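PDB 3W8S: glutathione S-transferase-3 from Necator americanus, which binds glutathione and probably catalyses its conjugation to electrophilic compounds, releasing a halide anion from organic halides. Local coordinates for residues 19-24 against 69-74; 31-36 against 200-205; 63-68 against 157-162; 165-168 against 173-176. All coordinates share one frame; numbering follows the deposited sequence.

Contacts 1 and 3 lie in the core and share helix 64-75. Contact 1 packs it on helix 16-25 within the thioredoxin-like N-terminal domain. Contact 3 carries it across to helix 155-170 of the all-helical C-terminal domain, beside bound glutathione. Their centres are about 9 Å apart. Contact 4 lies further along helix 155-170. Centre to centre, it is about 25 Å from contact 1. Contact 2 brings the C-terminal tail to strand 30-34, outermost in this chain's sheet. Along the chain, contact 1 crosses contacts 2 and 3. Contacts 3 and 4 are nested inside contact 2, and contact 3 closes before contact 4 opens. Contacts 2 and 3 join the two domains, while contacts 1 and 4 each pack within one.

Contact 1 of 4, residues 19-24 against 69-74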
loop_
_atom_site.group_PDB
_atom_site.type_symbol
_atom_site.label_atom_id
_atom_site.label_comp_id
_atom_site.label_asym_id
_atom_site.label_seq_id
_atom_site.Cartn_x
_atom_site.Cartn_y
_atom_site.Cartn_z
ATOM N N ARG A 19 9.877 14.038 0.335
ATOM C CA ARG A 19 10.640 15.328 0.331
ATOM C C ARG A 19 9.745 16.504 0.673
ATOM O O ARG A 19 10.127 17.398 1.480
ATOM C CB ARG A 19 11.218 15.549 -1.074
ATOM C CG ARG A 19 12.222 14.458 -1.444
ATOM C CD ARG A 19 12.954 14.898 -2.691
ATOM N NE ARG A 19 13.870 13.859 -3.243
ATOM C CZ ARG A 19 13.669 13.182 -4.395
ATOM N NH1 ARG A 19 12.538 13.356 -5.114
ATOM N NH2 ARG A 19 14.608 12.251 -4.786
ATOM N N GLN A 20 8.533 16.497 0.095
ATOM C CA GLN A 20 7.605 17.620 0.356
ATOM C C GLN A 20 7.100 17.646 1.809
ATOM O O GLN A 20 6.811 18.745 2.349
ATOM C CB GLN A 20 6.422 17.591 -0.599
ATOM C CG GLN A 20 6.900 17.731 -2.031
ATOM C CD GLN A 20 5.777 17.756 -3.035
ATOM O OE1 GLN A 20 4.612 17.717 -2.639
ATOM N NE2 GLN A 20 6.116 17.888 -4.361
ATOM N N ILE A 21 6.952 16.474 2.434
ATOM C CA ILE A 21 6.613 16.433 3.871
ATOM C C ILE A 21 7.724 17.055 4.749
ATOM O O ILE A 21 7.430 17.897 5.624
ATOM C CB ILE A 21 6.245 15.042 4.373
ATOM C CG1 ILE A 21 4.963 14.540 3.644
ATOM C CG2 ILE A 21 5.995 15.077 5.890
ATOM C CD1 ILE A 21 4.885 12.999 3.614
ATOM N N PHE A 22 8.963 16.715 4.454
ATOM C CA PHE A 22 10.127 17.377 5.126
ATOM C C PHE A 22 10.082 18.872 4.858
ATOM O O PHE A 22 10.267 19.666 5.791
ATOM C CB PHE A 22 11.468 16.819 4.640
ATOM C CG PHE A 22 11.816 15.492 5.225
ATOM C CD1 PHE A 22 11.960 15.339 6.604
ATOM C CD2 PHE A 22 12.061 14.393 4.408
ATOM C CE1 PHE A 22 12.252 14.073 7.162
ATOM C CE2 PHE A 22 12.380 13.138 4.959
ATOM C CZ PHE A 22 12.522 12.980 6.343
ATOM N N VAL A 23 9.812 19.256 3.610
ATOM C CA VAL A 23 9.708 20.698 3.256
ATOM C C VAL A 23 8.670 21.441 4.121
ATOM O O VAL A 23 8.991 22.470 4.802
ATOM C CB VAL A 23 9.470 20.924 1.751
ATOM C CG1 VAL A 23 9.060 22.375 1.487
ATOM C CG2 VAL A 23 10.728 20.570 0.977
ATOM N N LEU A 24 7.469 20.893 4.188
ATOM C CA LEU A 24 6.432 21.495 4.968
ATOM C C LEU A 24 6.759 21.546 6.444
ATOM O O LEU A 24 6.285 22.464 7.160
ATOM C CB LEU A 24 5.098 20.694 4.792
ATOM C CG LEU A 24 4.410 20.815 3.401
ATOM C CD1 LEU A 24 3.313 19.738 3.295
ATOM C CD2 LEU A 24 3.735 22.130 3.059
ATOM N N ARG A 69 4.179 7.891 5.398
ATOM C CA ARG A 69 3.321 7.829 6.585
ATOM C C ARG A 69 4.113 8.090 7.883
ATOM O O ARG A 69 3.661 8.835 8.741
ATOM C CB ARG A 69 2.492 6.478 6.712
ATOM C CG ARG A 69 1.532 6.479 7.903
ATOM C CD ARG A 69 0.780 5.157 8.057
ATOM N NE ARG A 69 0.134 4.923 6.776
ATOM C CZ ARG A 69 0.518 4.077 5.831
ATOM N NH1 ARG A 69 1.579 3.244 5.959
ATOM N NH2 ARG A 69 -0.166 4.118 4.735
ATOM N N PHE A 70 5.237 7.426 8.018
ATOM C CA PHE A 70 6.097 7.610 9.174
ATOM C C PHE A 70 6.452 9.116 9.392
ATOM O O PHE A 70 6.275 9.633 10.512
ATOM C CB PHE A 70 7.404 6.831 8.999
ATOM C CG PHE A 70 8.392 7.044 10.149
ATOM C CD1 PHE A 70 8.167 6.461 11.395
ATOM C CD2 PHE A 70 9.552 7.808 9.960
ATOM C CE1 PHE A 70 9.058 6.672 12.471
ATOM C CE2 PHE A 70 10.440 8.044 11.029
ATOM C CZ PHE A 70 10.203 7.452 12.295
ATOM N N VAL A 71 6.945 9.783 8.335
ATOM C CA VAL A 71 7.343 11.214 8.392
ATOM C C VAL A 71 6.088 12.103 8.606
ATOM O O VAL A 71 6.112 13.057 9.454
ATOM C CB VAL A 71 8.127 11.580 7.098
ATOM C CG1 VAL A 71 8.483 13.042 7.039
ATOM C CG2 VAL A 71 9.512 10.868 7.178
ATOM N N ALA A 72 5.017 11.822 7.855
ATOM C CA ALA A 72 3.804 12.609 8.033
ATOM C C ALA A 72 3.323 12.511 9.483
ATOM O O ALA A 72 2.838 13.496 10.005
ATOM C CB ALA A 72 2.707 12.159 7.095
ATOM N N LYS A 73 3.434 11.342 10.128
ATOM C CA LYS A 73 2.883 11.202 11.488
ATOM C C LYS A 73 3.813 12.022 12.446
ATOM O O LYS A 73 3.313 12.653 13.395
ATOM C CB LYS A 73 2.760 9.711 12.003
ATOM C CG LYS A 73 1.504 8.860 11.520
ATOM C CD LYS A 73 1.472 7.299 11.899
ATOM C CE LYS A 73 0.324 6.474 11.287
ATOM N NZ LYS A 73 -0.788 7.265 10.538
ATOM N N LYS A 74 5.117 12.028 12.206
ATOM C CA LYS A 74 6.061 12.794 13.054
ATOM C C LYS A 74 5.727 14.271 12.961
ATOM O O LYS A 74 5.795 14.980 13.961
ATOM C CB LYS A 74 7.532 12.650 12.615
ATOM C CG LYS A 74 8.110 11.269 12.864
ATOM C CD LYS A 74 8.582 11.104 14.323
ATOM C CE LYS A 74 9.158 9.688 14.554
ATOM N NZ LYS A 74 9.229 9.321 16.017
#
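Helices 16-25 and 64-75 of the thioredoxin-like domain pack side by side here, through Ile21 and Phe22 on one and Val71 and Ala72 on the other. The local axes run nearly parallel, 11° apart, and approach to 9.6 Å. Val71 is the central residue. Its CG1, anti to the backbone N (chi1 176°), points between Ile21 and Phe22. Val71 CG1 presses against Ile21 CG2 at 3.4 Å, closer than usual van der Waals contact. The same methyl lies over one face of the Phe22 ring, 4.1 Å from the ring centroid, in a CH-pi contact offset toward the rim. The other methyl, Val71 CG2, meets Phe22 CZ at 3.8 Å. Ile21 also spreads along the second helix. Its CG2 stands 3.9 Å from Ala72 N, and its CD1 is 4.2 Å from Ala72 CB. No hydrogen bond crosses the contact. All four residues are buried. Leu54 of strand 53-56 touches both Phe22 and Val71, while Phe155 and Leu158 of helix 155-170 touch Ile21. The pair therefore lies between the sheet and the C-terminal domain, as the first and last helices of the GST thioredoxin-like fold do.

Contact 2 of 4, residues 31-36 against 200-205. With SO4 (sulfate ion), chain C.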
loop_
_atom_site.group_PDB
_atom_site.type_symbol
_atom_site.label_atom_id
_atom_site.label_comp_id
_atom_site.label_asym_id
_atom_site.label_seq_id
_atom_site.Cartn_x
_atom_site.Cartn_y
_atom_site.Cartn_z
ATOM N N ASP A 31 19.190 14.646 1.146
ATOM C CA ASP A 31 18.454 14.190 -0.017
ATOM C C ASP A 31 19.452 13.485 -0.948
ATOM O O ASP A 31 20.035 14.144 -1.790
ATOM C CB ASP A 31 17.894 15.388 -0.769
ATOM C CG ASP A 31 16.793 15.012 -1.758
ATOM O OD1 ASP A 31 16.206 13.868 -1.707
ATOM O OD2 ASP A 31 16.527 15.862 -2.654
ATOM N N ILE A 32 19.623 12.167 -0.797
ATOM C CA ILE A 32 20.695 11.414 -1.471
ATOM C C ILE A 32 20.136 10.872 -2.782
ATOM O O ILE A 32 19.018 10.282 -2.782
ATOM C CB ILE A 32 21.162 10.278 -0.580
ATOM C CG1 ILE A 32 21.786 10.862 0.717
ATOM C CG2 ILE A 32 22.119 9.356 -1.344
ATOM C CD1 ILE A 32 21.936 9.839 1.799
ATOM N N ARG A 33 20.839 11.113 -3.886
ATOM C CA ARG A 33 20.282 10.793 -5.185
ATOM C C ARG A 33 21.365 9.959 -5.897
ATOM O O ARG A 33 22.408 10.476 -6.233
ATOM C CB ARG A 33 19.919 12.059 -5.975
ATOM C CG ARG A 33 18.597 12.710 -5.508
ATOM C CD ARG A 33 18.409 14.067 -6.180
ATOM N NE ARG A 33 17.296 14.805 -5.544
ATOM C CZ ARG A 33 16.190 15.183 -6.177
ATOM N NH1 ARG A 33 16.048 14.920 -7.499
ATOM N NH2 ARG A 33 15.230 15.848 -5.498
ATOM N N LEU A 34 21.143 8.658 -6.041
ATOM C CA LEU A 34 22.194 7.769 -6.586
ATOM C C LEU A 34 22.070 7.703 -8.081
ATOM O O LEU A 34 20.939 7.695 -8.612
ATOM C CB LEU A 34 22.046 6.369 -6.010
ATOM C CG LEU A 34 22.050 6.176 -4.507
ATOM C CD1 LEU A 34 21.856 4.698 -4.124
ATOM C CD2 LEU A 34 23.408 6.692 -4.011
ATOM N N SER A 35 23.219 7.602 -8.767
ATOM C CA SER A 35 23.229 7.494 -10.214
ATOM C C SER A 35 22.918 6.076 -10.567
ATOM O O SER A 35 23.101 5.133 -9.748
ATOM C CB SER A 35 24.640 7.823 -10.805
ATOM O OG SER A 35 25.611 6.873 -10.344
ATOM N N HIS A 36 22.503 5.893 -11.810
ATOM C CA HIS A 36 22.290 4.530 -12.347
ATOM C C HIS A 36 23.593 3.701 -12.210
ATOM O O HIS A 36 23.566 2.548 -11.821
ATOM C CB HIS A 36 21.788 4.620 -13.820
ATOM C CG HIS A 36 21.790 3.308 -14.561
ATOM N ND1 HIS A 36 20.720 2.428 -14.536
ATOM C CD2 HIS A 36 22.733 2.723 -15.348
ATOM C CE1 HIS A 36 21.008 1.354 -15.257
ATOM N NE2 HIS A 36 22.218 1.512 -15.769
ATOM N N THR A 200 12.590 25.375 -6.508
ATOM C CA THR A 200 14.013 25.228 -6.194
ATOM C C THR A 200 14.559 23.805 -6.451
ATOM O O THR A 200 15.788 23.621 -6.567
ATOM C CB THR A 200 14.220 25.580 -4.701
ATOM O OG1 THR A 200 13.584 26.848 -4.456
ATOM C CG2 THR A 200 15.643 25.731 -4.399
ATOM N N ARG A 201 13.673 22.787 -6.434
ATOM C CA ARG A 201 14.120 21.389 -6.513
ATOM C C ARG A 201 14.874 21.105 -7.851
ATOM O O ARG A 201 14.687 21.807 -8.796
ATOM C CB ARG A 201 12.880 20.448 -6.381
ATOM C CG ARG A 201 11.953 20.542 -7.623
ATOM C CD ARG A 201 10.648 19.777 -7.355
ATOM N NE ARG A 201 9.668 19.878 -8.425
ATOM C CZ ARG A 201 8.486 19.250 -8.450
ATOM N NH1 ARG A 201 8.053 18.423 -7.460
ATOM N NH2 ARG A 201 7.748 19.452 -9.491
ATOM N N PRO A 202 15.674 20.039 -7.924
ATOM C CA PRO A 202 16.369 19.702 -9.136
ATOM C C PRO A 202 15.350 19.411 -10.222
ATOM O O PRO A 202 14.253 18.832 -9.952
ATOM C CB PRO A 202 17.077 18.381 -8.789
ATOM C CG PRO A 202 17.279 18.446 -7.327
ATOM C CD PRO A 202 16.120 19.213 -6.772
ATOM N N GLU A 203 15.686 19.811 -11.438
ATOM C CA GLU A 203 14.724 19.751 -12.493
ATOM C C GLU A 203 15.022 18.429 -13.189
ATOM O O GLU A 203 16.088 18.280 -13.741
ATOM C CB GLU A 203 14.893 20.972 -13.387
ATOM C CG GLU A 203 14.030 20.990 -14.658
ATOM C CD GLU A 203 14.391 22.177 -15.578
ATOM O OE1 GLU A 203 15.181 23.055 -15.186
ATOM O OE2 GLU A 203 13.864 22.259 -16.692
ATOM N N THR A 204 14.134 17.439 -13.065
ATOM C CA THR A 204 14.384 16.108 -13.689
ATOM C C THR A 204 13.184 15.702 -14.538
ATOM O O THR A 204 12.103 16.167 -14.318
ATOM C CB THR A 204 14.578 14.989 -12.615
ATOM O OG1 THR A 204 13.441 15.043 -11.736
ATOM C CG2 THR A 204 15.883 15.251 -11.786
ATOM N N LYS A 205 13.402 14.778 -15.463
ATOM C CA LYS A 205 12.385 14.320 -16.439
ATOM C C LYS A 205 11.307 13.508 -15.684
ATOM O O LYS A 205 10.113 13.708 -15.870
ATOM C CB LYS A 205 13.107 13.480 -17.504
ATOM C CG LYS A 205 12.314 13.249 -18.772
ATOM C CD LYS A 205 13.207 12.800 -19.936
ATOM C CE LYS A 205 12.541 13.152 -21.264
ATOM N NZ LYS A 205 11.070 12.909 -21.196
HETATM S S SO4 C . 9.992 21.231 -12.035
HETATM O O1 SO4 C . 10.742 21.022 -10.782
HETATM O O2 SO4 C . 10.532 20.309 -13.042
HETATM O O3 SO4 C . 8.507 20.986 -11.869
HETATM O O4 SO4 C . 10.225 22.616 -12.487
HETATM O O HOH W 1 13.797 16.318 -9.023
#
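Arg33 extends from strand 30-34 to Pro202 and Thr204 of the C-terminal tail. Its CB already points toward the tail. From there the chain runs extended from CG to NE (chi2 171°), which carries the guanidinium out over the proline. Arg33 NE donates to Asp31 OD2 at 3.2 Å, two residues back on the same strand. Arg33 CZ lies directly above Pro202 CG at 3.6 Å, so the proline covers the centre of one guanidinium face. Arg33 NH2 rests on Pro202 CD at 3.7 Å and also binds Asp31 OD2 at 3.1 Å. The grip is side-on, with both nitrogens on one oxygen. NH2 uses the syn lone pair of that oxygen, while NE meets it from 57° out of the carboxylate plane. The two in-plane bonds help fix the turn of the guanidinium, which leaves one face over the proline. The other oxygen, Asp31 OD1, forms a salt bridge with Arg19.

The contact lays the tail that follows the last helix of the C-terminal domain, 192-200, against the thioredoxin-like N-terminal domain, at the surface. The other terminal nitrogen is NH1. Arg33 NH1 donates in plane to a water at 3.1 Å, and that water donates to Pro202 O at 2.7 Å and to Thr204 OG1. Thr204 CG2 comes to the guanidinium edge, 4.3 Å from Arg33 NH1. NH1 also pairs with Asp10, and Thr204 OG1 bonds to the terminal carboxylate of Phe206. Arg201 NE and NH2 donate to a sulfate ion, probably from the crystallisation liquor; its NH1 pairs with Glu16 and Glu162, its NH2 with Glu166.

Contact 3 of 4, residues 63-68 against 157-162; sequences QSFAIA and DLYLAE. With GSH (glutathione), chain B.
Tyr159 of helix 155-170 stacks on Phe65 of helix 64-75, joining the C-terminal domain to the glutathione site. Along the second segment, Asp157 comes first and accepts from Thr154 N, as the N3 residue of a capping box does, and Leu158 packs on Val188.

Tyr159 makes the whole contact with 63-68. Its CG is anti to the carbonyl carbon (chi1 -84°), which helps direct the ring to Phe65. The two rings form an offset stack, with centroids 4.6 Å apart and planes at 20°. Phe65 CE2 lies over one face of the tyrosine, 3.5 Å from Tyr159 CZ. The hydroxyl, Tyr159 OH, in turn lies above the Phe65 face, toward its rim, 3.8 Å from Phe65 CD2. At the tyrosine edge, Ala68 CB sits 3.9 Å from Tyr159 OH. One water bridges this buried hydroxyl to the ligand-binding serine. It lies 2.6 Å from Tyr159 OH and donates to Ser64 OG at 2.7 Å.

Ser64 begins helix 64-75, and Gln63 before it has a positive phi (86°), as in the Gln-Ser pair of many GSTs that holds the gamma-glutamyl end of glutathione. Ser64 N donates to glutathione O11 at 2.8 Å, and Ser64 OG donates to O12 of the same carboxylate. Gln63 OE1 accepts from the glutathione amine. Asp97 of the second subunit of the assembly also bonds to this glutathione. Tyr159 is a second-shell neighbour that may help to position Ser64. Further on, Glu162 forms salt bridges with Arg201 and Arg189, and its OE1 accepts from Gln20 NE2.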
loop_
_atom_site.group_PDB
_atom_site.type_symbol
_atom_site.label_atom_id
_atom_site.label_comp_id
_atom_site.label_asym_id
_atom_site.label_seq_id
_atom_site.Cartn_x
_atom_site.Cartn_y
_atom_site.Cartn_z
ATOM N N GLN A 63 10.053 1.367 1.502
ATOM C CA GLN A 63 8.674 1.371 1.027
ATOM C C GLN A 63 8.129 2.768 1.086
ATOM O O GLN A 63 7.801 3.226 2.168
ATOM C CB GLN A 63 7.790 0.306 1.714
ATOM C CG GLN A 63 7.999 -1.132 1.121
ATOM C CD GLN A 63 7.388 -1.299 -0.258
ATOM O OE1 GLN A 63 6.612 -0.454 -0.765
ATOM N NE2 GLN A 63 7.714 -2.387 -0.874
ATOM N N SER A 64 7.970 3.426 -0.088
ATOM C CA SER A 64 7.720 4.871 -0.112
ATOM C C SER A 64 6.478 5.240 0.712
ATOM O O SER A 64 6.510 6.242 1.420
ATOM C CB SER A 64 7.558 5.347 -1.593
ATOM O OG SER A 64 6.390 4.754 -2.127
ATOM N N PHE A 65 5.390 4.433 0.681
ATOM C CA PHE A 65 4.228 4.856 1.475
ATOM C C PHE A 65 4.390 4.639 2.964
ATOM O O PHE A 65 3.907 5.432 3.794
ATOM C CB PHE A 65 2.912 4.220 0.970
ATOM C CG PHE A 65 2.551 4.708 -0.407
ATOM C CD1 PHE A 65 3.153 4.179 -1.552
ATOM C CD2 PHE A 65 1.689 5.762 -0.573
ATOM C CE1 PHE A 65 2.822 4.660 -2.846
ATOM C CE2 PHE A 65 1.322 6.205 -1.844
ATOM C CZ PHE A 65 1.911 5.712 -2.962
ATOM N N ALA A 66 5.131 3.597 3.322
ATOM C CA ALA A 66 5.415 3.411 4.753
ATOM C C ALA A 66 6.291 4.602 5.285
ATOM O O ALA A 66 6.108 5.064 6.441
ATOM C CB ALA A 66 6.075 2.052 4.966
ATOM N N ILE A 67 7.273 5.027 4.508
ATOM C CA ILE A 67 8.134 6.195 4.842
ATOM C C ILE A 67 7.307 7.499 4.886
ATOM O O ILE A 67 7.434 8.278 5.809
ATOM C CB ILE A 67 9.259 6.401 3.790
ATOM C CG1 ILE A 67 10.265 5.210 3.801
ATOM C CG2 ILE A 67 10.045 7.686 4.068
ATOM C CD1 ILE A 67 10.998 5.053 2.423
ATOM N N ALA A 68 6.481 7.737 3.865
ATOM C CA ALA A 68 5.697 8.982 3.848
ATOM C C ALA A 68 4.822 9.022 5.096
ATOM O O ALA A 68 4.722 10.062 5.771
ATOM C CB ALA A 68 4.836 9.090 2.599
ATOM N N ASP A 157 -3.407 14.715 0.193
ATOM C CA ASP A 157 -3.538 15.930 -0.650
ATOM C C ASP A 157 -2.254 16.064 -1.486
ATOM O O ASP A 157 -2.253 16.369 -2.718
ATOM C CB ASP A 157 -3.692 17.181 0.257
ATOM C CG ASP A 157 -4.995 17.195 0.946
ATOM O OD1 ASP A 157 -6.012 17.145 0.206
ATOM O OD2 ASP A 157 -5.080 17.267 2.226
ATOM N N LEU A 158 -1.139 15.775 -0.840
ATOM C CA LEU A 158 0.143 16.016 -1.557
ATOM C C LEU A 158 0.271 15.041 -2.763
ATOM O O LEU A 158 0.707 15.470 -3.825
ATOM C CB LEU A 158 1.368 15.847 -0.605
ATOM C CG LEU A 158 1.434 16.818 0.587
ATOM C CD1 LEU A 158 2.631 16.375 1.465
ATOM C CD2 LEU A 158 1.719 18.246 0.022
ATOM N N TYR A 159 -0.014 13.731 -2.591
ATOM C CA TYR A 159 0.093 12.766 -3.728
ATOM C C TYR A 159 -0.824 13.219 -4.896
ATOM O O TYR A 159 -0.432 13.171 -6.082
ATOM C CB TYR A 159 -0.272 11.296 -3.310
ATOM C CG TYR A 159 0.914 10.533 -2.678
ATOM C CD1 TYR A 159 1.976 10.090 -3.476
ATOM C CD2 TYR A 159 0.996 10.256 -1.278
ATOM C CE1 TYR A 159 3.076 9.378 -2.932
ATOM C CE2 TYR A 159 2.139 9.542 -0.736
ATOM C CZ TYR A 159 3.157 9.123 -1.579
ATOM O OH TYR A 159 4.318 8.419 -1.163
ATOM N N LEU A 160 -2.052 13.613 -4.570
ATOM C CA LEU A 160 -3.025 13.910 -5.626
ATOM C C LEU A 160 -2.603 15.165 -6.378
ATOM O O LEU A 160 -2.504 15.130 -7.605
ATOM C CB LEU A 160 -4.453 14.093 -5.032
ATOM C CG LEU A 160 -5.537 14.608 -5.990
ATOM C CD1 LEU A 160 -5.736 13.662 -7.206
ATOM C CD2 LEU A 160 -6.842 14.886 -5.276
ATOM N N ALA A 161 -2.288 16.261 -5.661
ATOM C CA ALA A 161 -1.904 17.528 -6.332
ATOM C C ALA A 161 -0.647 17.379 -7.187
ATOM O O ALA A 161 -0.523 17.956 -8.273
ATOM C CB ALA A 161 -1.675 18.614 -5.259
ATOM N N GLU A 162 0.340 16.648 -6.694
ATOM C CA GLU A 162 1.603 16.506 -7.427
ATOM C C GLU A 162 1.372 15.706 -8.750
ATOM O O GLU A 162 1.827 16.075 -9.835
ATOM C CB GLU A 162 2.655 15.811 -6.539
ATOM C CG GLU A 162 3.958 15.550 -7.294
ATOM C CD GLU A 162 4.855 16.811 -7.451
ATOM O OE1 GLU A 162 4.579 17.870 -6.845
ATOM O OE2 GLU A 162 5.848 16.723 -8.198
HETATM N N1 GSH B . 6.511 -0.369 -3.551
HETATM C CA1 GSH B . 7.841 0.237 -3.613
HETATM C C1 GSH B . 7.764 1.634 -3.017
HETATM O O11 GSH B . 8.754 2.150 -2.455
HETATM O O12 GSH B . 6.671 2.237 -3.091
HETATM C CB1 GSH B . 8.357 0.305 -5.059
HETATM C CG1 GSH B . 9.851 0.714 -5.033
HETATM C CD1 GSH B . 10.425 0.776 -6.454
HETATM O OE1 GSH B . 9.745 0.503 -7.445
HETATM N N2 GSH B . 11.717 1.092 -6.583
HETATM C CA2 GSH B . 12.374 1.234 -7.862
HETATM C C2 GSH B . 13.750 0.644 -7.756
HETATM O O2 GSH B . 14.408 0.834 -6.737
HETATM C CB2 GSH B . 12.490 2.742 -8.171
HETATM S SG2 GSH B . 13.002 3.033 -9.869
HETATM N N3 GSH B . 14.233 -0.048 -8.806
HETATM C CA3 GSH B . 15.619 -0.471 -8.837
HETATM C C3 GSH B . 15.730 -1.968 -8.601
HETATM O O31 GSH B . 16.862 -2.480 -8.545
HETATM O O32 GSH B . 14.702 -2.660 -8.450
HETATM O O HOH W 2 5.273 6.957 -3.119
#

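Contact 4 of 4, residues 165-168 against 173-176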
loop_
_atom_site.group_PDB
_atom_site.type_symbol
_atom_site.label_atom_id
_atom_site.label_comp_id
_atom_site.label_asym_id
_atom_site.label_seq_id
_atom_site.Cartn_x
_atom_site.Cartn_y
_atom_site.Cartn_z
ATOM N N SER A 165 -0.774 17.878 -11.082
ATOM C CA SER A 165 -0.033 19.004 -11.663
ATOM C C SER A 165 1.013 18.537 -12.650
ATOM O O SER A 165 1.202 19.155 -13.695
ATOM C CB SER A 165 0.574 19.904 -10.590
ATOM O OG SER A 165 -0.510 20.343 -9.778
ATOM N N GLU A 166 1.675 17.438 -12.346
ATOM C CA GLU A 166 2.706 16.958 -13.220
ATOM C C GLU A 166 2.178 16.374 -14.514
ATOM O O GLU A 166 2.720 16.673 -15.599
ATOM C CB GLU A 166 3.618 15.921 -12.493
ATOM C CG GLU A 166 4.468 16.623 -11.392
ATOM C CD GLU A 166 5.437 17.695 -11.952
ATOM O OE1 GLU A 166 6.020 17.422 -13.030
ATOM O OE2 GLU A 166 5.608 18.801 -11.328
ATOM N N PHE A 167 1.181 15.503 -14.415
ATOM C CA PHE A 167 0.539 14.946 -15.637
ATOM C C PHE A 167 -0.054 16.055 -16.498
ATOM O O PHE A 167 -0.083 15.937 -17.724
ATOM C CB PHE A 167 -0.534 13.888 -15.295
ATOM C CG PHE A 167 0.028 12.605 -14.723
ATOM C CD1 PHE A 167 1.126 11.967 -15.312
ATOM C CD2 PHE A 167 -0.576 11.989 -13.620
ATOM C CE1 PHE A 167 1.654 10.774 -14.771
ATOM C CE2 PHE A 167 -0.073 10.810 -13.083
ATOM C CZ PHE A 167 1.054 10.207 -13.642
ATOM N N ALA A 168 -0.474 17.159 -15.871
ATOM C CA ALA A 168 -1.069 18.275 -16.612
ATOM C C ALA A 168 -0.076 18.878 -17.596
ATOM O O ALA A 168 -0.503 19.463 -18.588
ATOM C CB ALA A 168 -1.601 19.385 -15.699
ATOM N N THR A 173 -5.650 17.950 -21.240
ATOM C CA THR A 173 -7.061 17.853 -20.946
ATOM C C THR A 173 -7.267 17.165 -19.587
ATOM O O THR A 173 -8.384 16.766 -19.243
ATOM C CB THR A 173 -7.720 17.013 -22.034
ATOM O OG1 THR A 173 -7.108 15.711 -22.013
ATOM C CG2 THR A 173 -7.489 17.687 -23.442
ATOM N N ILE A 174 -6.188 17.012 -18.799
ATOM C CA ILE A 174 -6.313 16.112 -17.627
ATOM C C ILE A 174 -7.386 16.620 -16.641
ATOM O O ILE A 174 -8.084 15.828 -16.007
ATOM C CB ILE A 174 -4.961 15.906 -16.877
ATOM C CG1 ILE A 174 -5.132 14.694 -15.973
ATOM C CG2 ILE A 174 -4.585 17.191 -16.113
ATOM C CD1 ILE A 174 -3.877 14.350 -15.251
ATOM N N PHE A 175 -7.550 17.956 -16.511
ATOM C CA PHE A 175 -8.612 18.522 -15.641
ATOM C C PHE A 175 -9.998 18.670 -16.287
ATOM O O PHE A 175 -10.954 19.077 -15.590
ATOM C CB PHE A 175 -8.201 19.883 -15.072
ATOM C CG PHE A 175 -6.950 19.832 -14.241
ATOM C CD1 PHE A 175 -6.909 19.044 -13.092
ATOM C CD2 PHE A 175 -5.808 20.560 -14.637
ATOM C CE1 PHE A 175 -5.741 18.946 -12.345
ATOM C CE2 PHE A 175 -4.651 20.484 -13.892
ATOM C CZ PHE A 175 -4.612 19.666 -12.748
ATOM N N ASP A 176 -10.141 18.340 -17.586
ATOM C CA ASP A 176 -11.428 18.533 -18.243
ATOM C C ASP A 176 -12.506 17.684 -17.548
ATOM O O ASP A 176 -12.357 16.458 -17.473
ATOM C CB ASP A 176 -11.395 18.223 -19.744
ATOM C CG ASP A 176 -10.502 19.217 -20.555
ATOM O OD1 ASP A 176 -9.952 20.151 -19.969
ATOM O OD2 ASP A 176 -10.342 19.026 -21.780
#
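This is an apolar contact in which a beta turn packs back on the helix that precedes it. Phe167 and Ala168 of helix 155-170 meet Ile174 and Phe175, the two middle residues of a type I beta turn. Asp176 N closes the turn on Thr173 O at 2.9 Å. Ile174 does most of the touching, with both of its branches. CG1 is anti to the backbone N (chi1 -164°) and the chain stays extended beyond it (chi2 177°). Together these carry Ile174 CD1 to Phe167, where it meets Phe167 CB at a tight 3.4 Å. The other branch, Ile174 CG2, lies against Ala168, 3.7 Å from both Ala168 CA and Ala168 CB. That methyl is also over the centre of the Phe175 ring, so CG2 is packed between the Phe175 ring and Ala168. Phe175 CE2 completes the set at 3.7 Å from Ala168 CB, approaching obliquely. No hydrogen bond crosses between the two segments. Helix 117-143 adds Phe125 and Phe133 on Ile174, and Arg129 donates to Ile174 O. The contact lies away from the glutathione site. It belongs to the short connection between helices 155-170 and 179-189 in the all-helical C-terminal domain of the GST fold.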